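PDB 4ZOC: Lin1840 protein, which probably hydrolyses terminal, non-reducing beta-D-glucosyl residues with release of beta-D-glucose, as a family 3 glycosidase involved in beta-1,2-glucan metabolism. Local coordinates for residues 330-333 with 334-338; 173-176 with 177-180; 480-483 with 484-488; 440-443 with 444-448. The protein carries 2 engineered substitutions. All blocks are in the same frame, centred on the assembly; numbering follows the deposited sequence.

Contact 1 (330-333 with 334-338)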
# COMPACT_ATOMS: atom_id res chain seq x y z
N LEU A 330 -31.63 -18.93 16.80
CA LEU A 330 -31.16 -20.18 17.31
C LEU A 330 -29.68 -20.07 17.68
O LEU A 330 -29.25 -20.55 18.72
CB LEU A 330 -31.35 -21.30 16.32
CG LEU A 330 -30.91 -22.68 16.82
CD1 LEU A 330 -31.52 -23.10 18.15
CD2 LEU A 330 -31.22 -23.70 15.73
N ARG A 331 -28.87 -19.43 16.82
CA ARG A 331 -27.48 -19.23 17.25
C ARG A 331 -27.28 -18.41 18.58
O ARG A 331 -26.46 -18.80 19.46
CB ARG A 331 -26.65 -18.69 16.06
CG ARG A 331 -26.47 -19.72 14.97
CD ARG A 331 -25.45 -19.32 13.87
NE ARG A 331 -25.95 -18.27 13.01
CZ ARG A 331 -26.58 -18.43 11.85
NH1 ARG A 331 -26.97 -17.38 11.15
NH2 ARG A 331 -26.79 -19.65 11.37
N MET A 332 -28.07 -17.36 18.73
CA MET A 332 -28.05 -16.52 19.94
C MET A 332 -28.44 -17.37 21.16
O MET A 332 -27.82 -17.36 22.21
CB MET A 332 -28.99 -15.31 19.75
CG MET A 332 -28.42 -14.15 18.90
SD MET A 332 -27.04 -13.35 19.79
CE MET A 332 -27.99 -12.45 21.05
N LEU A 333 -29.53 -18.14 21.01
CA LEU A 333 -30.00 -18.94 22.14
C LEU A 333 -28.97 -20.04 22.45
O LEU A 333 -28.70 -20.29 23.65
CB LEU A 333 -31.35 -19.53 21.82
CG LEU A 333 -32.58 -18.69 22.09
CD1 LEU A 333 -32.47 -17.21 22.23
CD2 LEU A 333 -33.79 -19.17 21.29
N ASN A 334 -28.35 -20.65 21.42
CA ASN A 334 -27.30 -21.69 21.62
C ASN A 334 -26.10 -21.10 22.38
O ASN A 334 -25.65 -21.72 23.28
CB ASN A 334 -26.75 -22.30 20.30
CG ASN A 334 -27.66 -23.38 19.72
OD1 ASN A 334 -28.53 -23.88 20.41
ND2 ASN A 334 -27.49 -23.67 18.45
N LEU A 335 -25.64 -19.89 22.05
CA LEU A 335 -24.61 -19.20 22.86
C LEU A 335 -25.02 -19.06 24.31
O LEU A 335 -24.22 -19.34 25.23
CB LEU A 335 -24.29 -17.84 22.25
CG LEU A 335 -23.35 -16.94 23.06
CD1 LEU A 335 -22.00 -17.59 23.29
CD2 LEU A 335 -23.19 -15.57 22.40
N LYS A 336 -26.27 -18.64 24.52
CA LYS A 336 -26.72 -18.39 25.86
C LYS A 336 -26.73 -19.71 26.59
O LYS A 336 -26.34 -19.81 27.77
CB LYS A 336 -28.06 -17.73 25.91
CG LYS A 336 -28.06 -16.34 25.34
CD LYS A 336 -29.38 -15.67 25.15
CE LYS A 336 -29.09 -14.19 24.94
NZ LYS A 336 -30.27 -13.34 24.78
N ASN A 337 -27.14 -20.76 25.89
CA ASN A 337 -27.15 -22.13 26.49
C ASN A 337 -25.76 -22.66 26.82
O ASN A 337 -25.57 -23.21 27.90
CB ASN A 337 -27.97 -23.09 25.60
CG ASN A 337 -28.44 -24.35 26.33
OD1 ASN A 337 -28.75 -24.35 27.53
ND2 ASN A 337 -28.51 -25.40 25.58
N ASP A 338 -24.79 -22.42 25.93
CA ASP A 338 -23.41 -22.75 26.10
C ASP A 338 -22.84 -22.10 27.34
O ASP A 338 -21.99 -22.69 27.98
CB ASP A 338 -22.59 -22.36 24.85
CG ASP A 338 -22.87 -23.27 23.64
OD1 ASP A 338 -23.58 -24.31 23.76
OD2 ASP A 338 -22.37 -22.99 22.55
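L330 directs its CG away from its own backbone N (chi1 -178°), while N334 turns CG back beside its N (chi1 -81°), and these two settings bring the leucine branch and the amide together one helical turn apart. The two side chains meet at a slant: L330 CD1 lies 3.8 Å from N334 OD1, and L330 CG is 3.9 Å from N334 ND2. The amide carbon N334 CG also rests 3.4 Å from L330 O, the carbonyl that accepts the backbone bond from N334 N (2.8 Å). N334 OD1 also accepts a hydrogen bond from Q3 NE2 on helix 3-12.

The same alpha-helical ladder continues with L335 N to R331 O at 2.9 Å, a nearly straight bond of 168°, and N337 N to L333 O at 2.8 Å. K336 lays its extended chain past the preceding turn, with CG 3.3 Å from M332 O. All of this lies on helix 322-338, which comes after helix 306-316, beyond the last barrel strand, 301-302, and R331 is held to D299 by a salt bridge.

K336 NZ donates to Q21 OE1 and to the carbonyls of G58 and P85; because this lysine is buried, these neutral oxygens probably offset the cost of bringing its charge into the protein.

Contact 2 (173-176 with 177-180)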
# COMPACT_ATOMS: atom_id res chain seq x y z
N GLN A 173 -11.41 -19.39 27.29
CA GLN A 173 -12.52 -20.30 27.26
C GLN A 173 -12.27 -21.59 28.04
O GLN A 173 -13.21 -22.27 28.46
CB GLN A 173 -12.87 -20.67 25.80
CG GLN A 173 -13.21 -19.51 24.91
CD GLN A 173 -13.86 -19.86 23.62
OE1 GLN A 173 -14.62 -19.03 23.06
NE2 GLN A 173 -13.59 -21.04 23.09
N GLY A 174 -11.04 -21.97 28.18
CA GLY A 174 -10.72 -23.38 28.50
C GLY A 174 -11.39 -24.37 27.57
O GLY A 174 -11.35 -24.19 26.36
N ASP A 175 -12.01 -25.42 28.15
CA ASP A 175 -12.70 -26.39 27.35
C ASP A 175 -14.05 -25.78 26.98
O ASP A 175 -14.94 -25.61 27.83
CB ASP A 175 -12.79 -27.75 28.10
CG ASP A 175 -13.69 -28.74 27.40
OD1 ASP A 175 -14.38 -28.44 26.39
OD2 ASP A 175 -13.75 -29.83 27.89
N ALA A 176 -14.19 -25.43 25.71
CA ALA A 176 -15.37 -24.66 25.28
C ALA A 176 -16.67 -25.39 25.54
O ALA A 176 -17.72 -24.75 25.67
CB ALA A 176 -15.29 -24.27 23.81
N SER A 177 -16.64 -26.71 25.52
CA SER A 177 -17.91 -27.49 25.70
C SER A 177 -18.41 -27.44 27.14
O SER A 177 -19.49 -27.94 27.38
CB SER A 177 -17.69 -28.95 25.28
OG SER A 177 -16.87 -29.62 26.22
N LYS A 178 -17.63 -26.85 28.07
CA LYS A 178 -17.97 -26.74 29.46
C LYS A 178 -18.12 -25.30 29.95
O LYS A 178 -18.01 -25.04 31.14
CB LYS A 178 -16.93 -27.50 30.29
CG LYS A 178 -16.96 -29.03 30.10
CD LYS A 178 -15.89 -29.62 30.98
CE LYS A 178 -15.65 -31.13 30.80
NZ LYS A 178 -16.95 -31.83 30.57
N LEU A 179 -18.46 -24.36 29.07
CA LEU A 179 -18.67 -22.98 29.47
C LEU A 179 -19.91 -22.83 30.36
O LEU A 179 -20.13 -21.78 31.00
CB LEU A 179 -18.67 -22.04 28.25
CG LEU A 179 -17.24 -21.74 27.76
CD1 LEU A 179 -17.26 -21.21 26.34
CD2 LEU A 179 -16.51 -20.78 28.69
N ASN A 180 -20.74 -23.89 30.42
CA ASN A 180 -21.89 -23.82 31.28
C ASN A 180 -21.56 -24.20 32.71
O ASN A 180 -22.34 -23.89 33.61
CB ASN A 180 -23.02 -24.68 30.74
CG ASN A 180 -22.68 -26.14 30.76
OD1 ASN A 180 -21.58 -26.57 30.46
ND2 ASN A 180 -23.62 -26.92 31.16
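The carboxylate of D175 receives both S177 donors at OD1, from the same face of its plane: S177 OG at 2.8 Å on the syn side, tilted 30° from that plane, and S177 N at 3.0 Å on the anti side, tilted 35°. D175 OD2 lies against the aliphatic part of K178, 3.7 Å from K178 CE, where the two side chains cross at a slant. K178 NZ stays 4.6 Å from D175 OD2, too far for a salt bridge.

The bond from S177 N to OD1 makes an Asx turn. Superposed on it is a type I beta turn, in which K178 N donates to D175 O at 3.0 Å from above the carbonyl plane. The beta turn gives A176 and S177 a short 3-10 character, just after G174 ends helix 158-173 and before strand 187-193 of the TIM barrel.

A chi1 of 71° brings the S177 hydroxyl round to its own N-H, and both reach a single oxygen. Against the turn, L179 spreads its two methyls, CD1 at 3.6 Å from A176 O and CD2 at 3.6 Å from Q173 O. L179 and A176 also touch K232, whose backbone N, like that of A188, donates to Q173 OE1.

Contact 3 (480-483 with 484-488)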
# COMPACT_ATOMS: atom_id res chain seq x y z
N ILE A 480 5.14 8.07 11.44
CA ILE A 480 5.29 7.24 12.62
C ILE A 480 6.53 7.65 13.46
O ILE A 480 7.52 6.88 13.61
CB ILE A 480 5.34 5.73 12.26
CG1 ILE A 480 6.39 5.44 11.20
CG2 ILE A 480 3.97 5.30 11.76
CD1 ILE A 480 7.01 4.07 11.40
N ARG A 481 6.40 8.85 14.01
CA ARG A 481 7.40 9.49 14.83
C ARG A 481 6.78 9.95 16.13
O ARG A 481 5.60 10.21 16.20
CB ARG A 481 8.04 10.66 14.07
CG ARG A 481 9.00 10.26 12.99
CD ARG A 481 9.53 11.49 12.32
NE ARG A 481 10.44 12.28 13.15
CZ ARG A 481 11.74 12.05 13.24
NH1 ARG A 481 12.27 10.98 12.70
NH2 ARG A 481 12.51 12.83 14.00
N LEU A 482 7.60 9.99 17.19
CA LEU A 482 7.23 10.67 18.39
C LEU A 482 7.20 12.14 18.10
O LEU A 482 7.68 12.59 17.03
CB LEU A 482 8.32 10.42 19.47
CG LEU A 482 8.57 9.04 20.04
CD1 LEU A 482 9.77 9.05 20.91
CD2 LEU A 482 7.39 8.63 20.85
N PRO A 483 6.58 12.92 18.96
CA PRO A 483 6.70 14.39 18.85
C PRO A 483 8.12 14.82 18.72
O PRO A 483 9.04 14.23 19.37
CB PRO A 483 6.03 14.90 20.11
CG PRO A 483 5.11 13.81 20.57
CD PRO A 483 5.73 12.51 20.10
N GLU A 484 8.40 15.79 17.84
CA GLU A 484 9.80 16.14 17.61
C GLU A 484 10.53 16.61 18.88
O GLU A 484 11.74 16.41 19.01
CB GLU A 484 9.88 17.16 16.49
CG GLU A 484 11.27 17.50 16.10
CD GLU A 484 12.07 16.35 15.47
OE1 GLU A 484 11.41 15.32 15.01
OE2 GLU A 484 13.36 16.59 15.38
N ALA A 485 9.81 17.20 19.85
CA ALA A 485 10.37 17.56 21.14
C ALA A 485 11.06 16.41 21.86
O ALA A 485 12.03 16.62 22.58
CB ALA A 485 9.31 18.16 22.03
N GLN A 486 10.57 15.17 21.67
CA GLN A 486 11.21 14.04 22.27
C GLN A 486 12.52 13.64 21.59
O GLN A 486 13.46 13.29 22.26
CB GLN A 486 10.26 12.84 22.35
CG GLN A 486 9.03 13.18 23.21
CD GLN A 486 8.23 11.95 23.59
OE1 GLN A 486 8.79 10.87 23.79
NE2 GLN A 486 6.91 12.10 23.69
N TYR A 487 12.60 13.72 20.27
CA TYR A 487 13.87 13.54 19.60
C TYR A 487 14.82 14.67 19.97
O TYR A 487 16.01 14.39 20.21
CB TYR A 487 13.73 13.47 18.07
CG TYR A 487 12.88 12.32 17.57
CD1 TYR A 487 13.43 11.10 17.36
CD2 TYR A 487 11.53 12.49 17.27
CE1 TYR A 487 12.67 10.02 16.91
CE2 TYR A 487 10.75 11.41 16.87
CZ TYR A 487 11.33 10.20 16.65
OH TYR A 487 10.52 9.17 16.16
N GLN A 488 14.31 15.88 20.12
CA GLN A 488 15.18 16.98 20.57
C GLN A 488 15.72 16.72 21.98
O GLN A 488 16.85 17.06 22.28
CB GLN A 488 14.47 18.36 20.52
CG GLN A 488 14.04 18.81 19.12
CD GLN A 488 12.96 19.87 19.19
OE1 GLN A 488 12.56 20.36 20.29
NE2 GLN A 488 12.48 20.29 18.05
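The backbone runs extended through R481 and L482, then turns at P483, the N-cap residue, into a helix whose first turn is closed by Q486 N to P483 O at 2.9 Å. Across this bend R481 and E484 form one layer, laid on the ring of Y487. R481, bent at chi3 (70°), places its guanidinium flat on one face of Y487, with group centres 3.9 Å apart and planes at 19°. NH2 sits over the middle of the ring, a cation-pi arrangement, and at the same time points its in-plane N-H at E484. That bond, R481 NH2 to E484 OE1, is 2.9 Å long and nearly straight at 165°, meeting the syn lone pair of the carboxylate, which lies almost coplanar with the guanidinium. The guanidinium thus has the ring on one face and the E484 carboxylate in line at its edge.

The ring is fixed at its far end, where L482 N donates to Y487 OH at 3.2 Å and the hydroxyl also bonds E511 O. L482 O lies at the ring edge, and L482 CB packs 3.7 Å from Y487 CE2. Q486 crosses L482 at about a right angle, OE1 lying 3.5 Å from L482 CD1, and runs alongside P483, with NE2 3.8 Å from P483 CD. The ends of that amide are bonded to G465 N and Y439 O.

R481 NH1 carries salt bridges to E511 and E514, and L482 and Y487 pack on helix 513-517; through Q486 the start of helix 484-494 is joined to the end of strand 459-465 in the glycosyl hydrolase family 3 C-terminal domain.

Contact 4 (440-443 with 444-448)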
# COMPACT_ATOMS: atom_id res chain seq x y z
N THR A 440 5.02 16.85 24.33
CA THR A 440 5.24 17.50 23.03
C THR A 440 6.08 18.80 23.10
O THR A 440 6.18 19.53 22.13
CB THR A 440 3.87 17.81 22.36
OG1 THR A 440 3.17 18.82 23.11
CG2 THR A 440 3.02 16.56 22.27
N GLU A 441 6.65 19.12 24.26
CA GLU A 441 7.37 20.38 24.43
C GLU A 441 8.77 20.06 24.98
O GLU A 441 8.98 19.03 25.65
CB GLU A 441 6.58 21.33 25.40
CG GLU A 441 5.14 21.71 25.06
CD GLU A 441 5.03 22.60 23.88
OE1 GLU A 441 6.13 22.86 23.25
OE2 GLU A 441 3.88 22.95 23.50
N LEU A 442 9.71 20.95 24.72
CA LEU A 442 11.00 20.97 25.40
C LEU A 442 11.37 22.43 25.62
O LEU A 442 11.83 23.13 24.67
CB LEU A 442 12.10 20.25 24.57
CG LEU A 442 13.47 20.24 25.21
CD1 LEU A 442 13.41 19.52 26.56
CD2 LEU A 442 14.50 19.60 24.33
N SER A 443 11.20 22.92 26.86
CA SER A 443 11.44 24.31 27.19
C SER A 443 12.86 24.52 27.63
O SER A 443 13.57 23.54 28.00
CB SER A 443 10.50 24.76 28.32
OG SER A 443 10.82 24.10 29.53
N GLU A 444 13.25 25.81 27.67
CA GLU A 444 14.54 26.18 28.30
C GLU A 444 14.64 25.78 29.77
O GLU A 444 15.66 25.28 30.23
CB GLU A 444 14.86 27.66 28.09
CG GLU A 444 14.91 28.04 26.61
CD GLU A 444 15.97 27.21 25.88
OE1 GLU A 444 17.10 27.19 26.36
OE2 GLU A 444 15.65 26.50 24.89
N GLU A 445 13.53 25.94 30.47
CA GLU A 445 13.49 25.60 31.85
C GLU A 445 13.72 24.08 32.01
O GLU A 445 14.41 23.65 32.94
CB GLU A 445 12.13 26.07 32.41
CG GLU A 445 12.01 25.80 33.92
CD GLU A 445 10.69 26.27 34.52
OE1 GLU A 445 9.82 26.84 33.83
OE2 GLU A 445 10.48 26.03 35.72
N ASP A 446 13.10 23.26 31.14
CA ASP A 446 13.25 21.79 31.20
C ASP A 446 14.73 21.45 31.02
O ASP A 446 15.27 20.58 31.68
CB ASP A 446 12.52 21.16 30.00
CG ASP A 446 11.02 21.13 30.12
OD1 ASP A 446 10.45 21.18 31.23
OD2 ASP A 446 10.39 21.03 29.02
N LYS A 447 15.38 22.12 30.07
CA LYS A 447 16.76 21.82 29.76
C LYS A 447 17.68 22.15 30.94
O LYS A 447 18.54 21.38 31.25
CB LYS A 447 17.25 22.58 28.50
CG LYS A 447 16.68 22.11 27.15
CD LYS A 447 17.21 23.05 26.10
CE LYS A 447 16.71 22.60 24.78
NZ LYS A 447 17.16 23.57 23.75
N VAL A 448 17.42 23.26 31.60
CA VAL A 448 18.17 23.61 32.79
C VAL A 448 17.98 22.54 33.85
O VAL A 448 18.95 22.07 34.43
CB VAL A 448 17.79 25.03 33.29
CG1 VAL A 448 18.27 25.25 34.72
CG2 VAL A 448 18.37 26.07 32.35
O HOH W 1 8.36 19.70 28.33
O HOH W 2 8.66 24.11 30.88
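A capping box opens helix 444-456, with S443 at the N-cap and D446 three residues on, each side chain accepting from the other's backbone. D446 N donates to S443 OG at 2.9 Å, and S443 N returns a bond to D446 OD2 at 3.0 Å. The second is almost perfectly straight (177°), although its donor stands above the carboxylate plane rather than within it, 42° out. A chi1 of 67° tucks S443 OG over its own backbone, in line for the D446 N-H. From the same residue S443 O accepts K447 N at 3.1 Å, the first regular helical bond.

Beside the polar pair lies an apolar flank. L442 sends CD1 to within 3.9 Å of D446 CB and CD2 to within 3.8 Å of K447 CE, crossing the extended lysine chain at about a right angle. K447 NZ ends in a weak salt bridge with E444 OE2, 3.5 Å away. A water lies 2.8 Å from E441 O, beside the D446 carboxylate, so solvent reaches the acidic side of the box. L442 also packs on Q488 and L489, and K447 touches F492, all on helix 484-494.

The carboxylate of D446 lies at the amino end of the helix, where the helix dipole would probably stabilise its negative charge. Reciprocal serine-acid bonding of this kind, the serine hydroxyl serving a first-turn N-H and the acid returning the bond to the N-cap N-H, is the classic N-terminal capping box.

How the contacts relate
Along the chain the contacts come in the order 2, 1, 4, 3, in series: none nests in or crosses another, and each is local: a post-helix turn, a helix end and two helix starts. Contact 2 shapes the exit from helix 158-173, and contact 1 ends helix 322-338. The two touch where D338 O approaches L179 CB (3.4 Å), and K232, packed against contact 2, forms a salt bridge with D338. Contacts 4 and 3 begin helices 444-456 and 484-494 of the glycosyl hydrolase family 3 C-terminal domain and also meet, A485 CB lying 3.4 Å from T440 O. The centres of contacts 1 and 3 are about 50 Å apart, on opposite sides of the chain's centre.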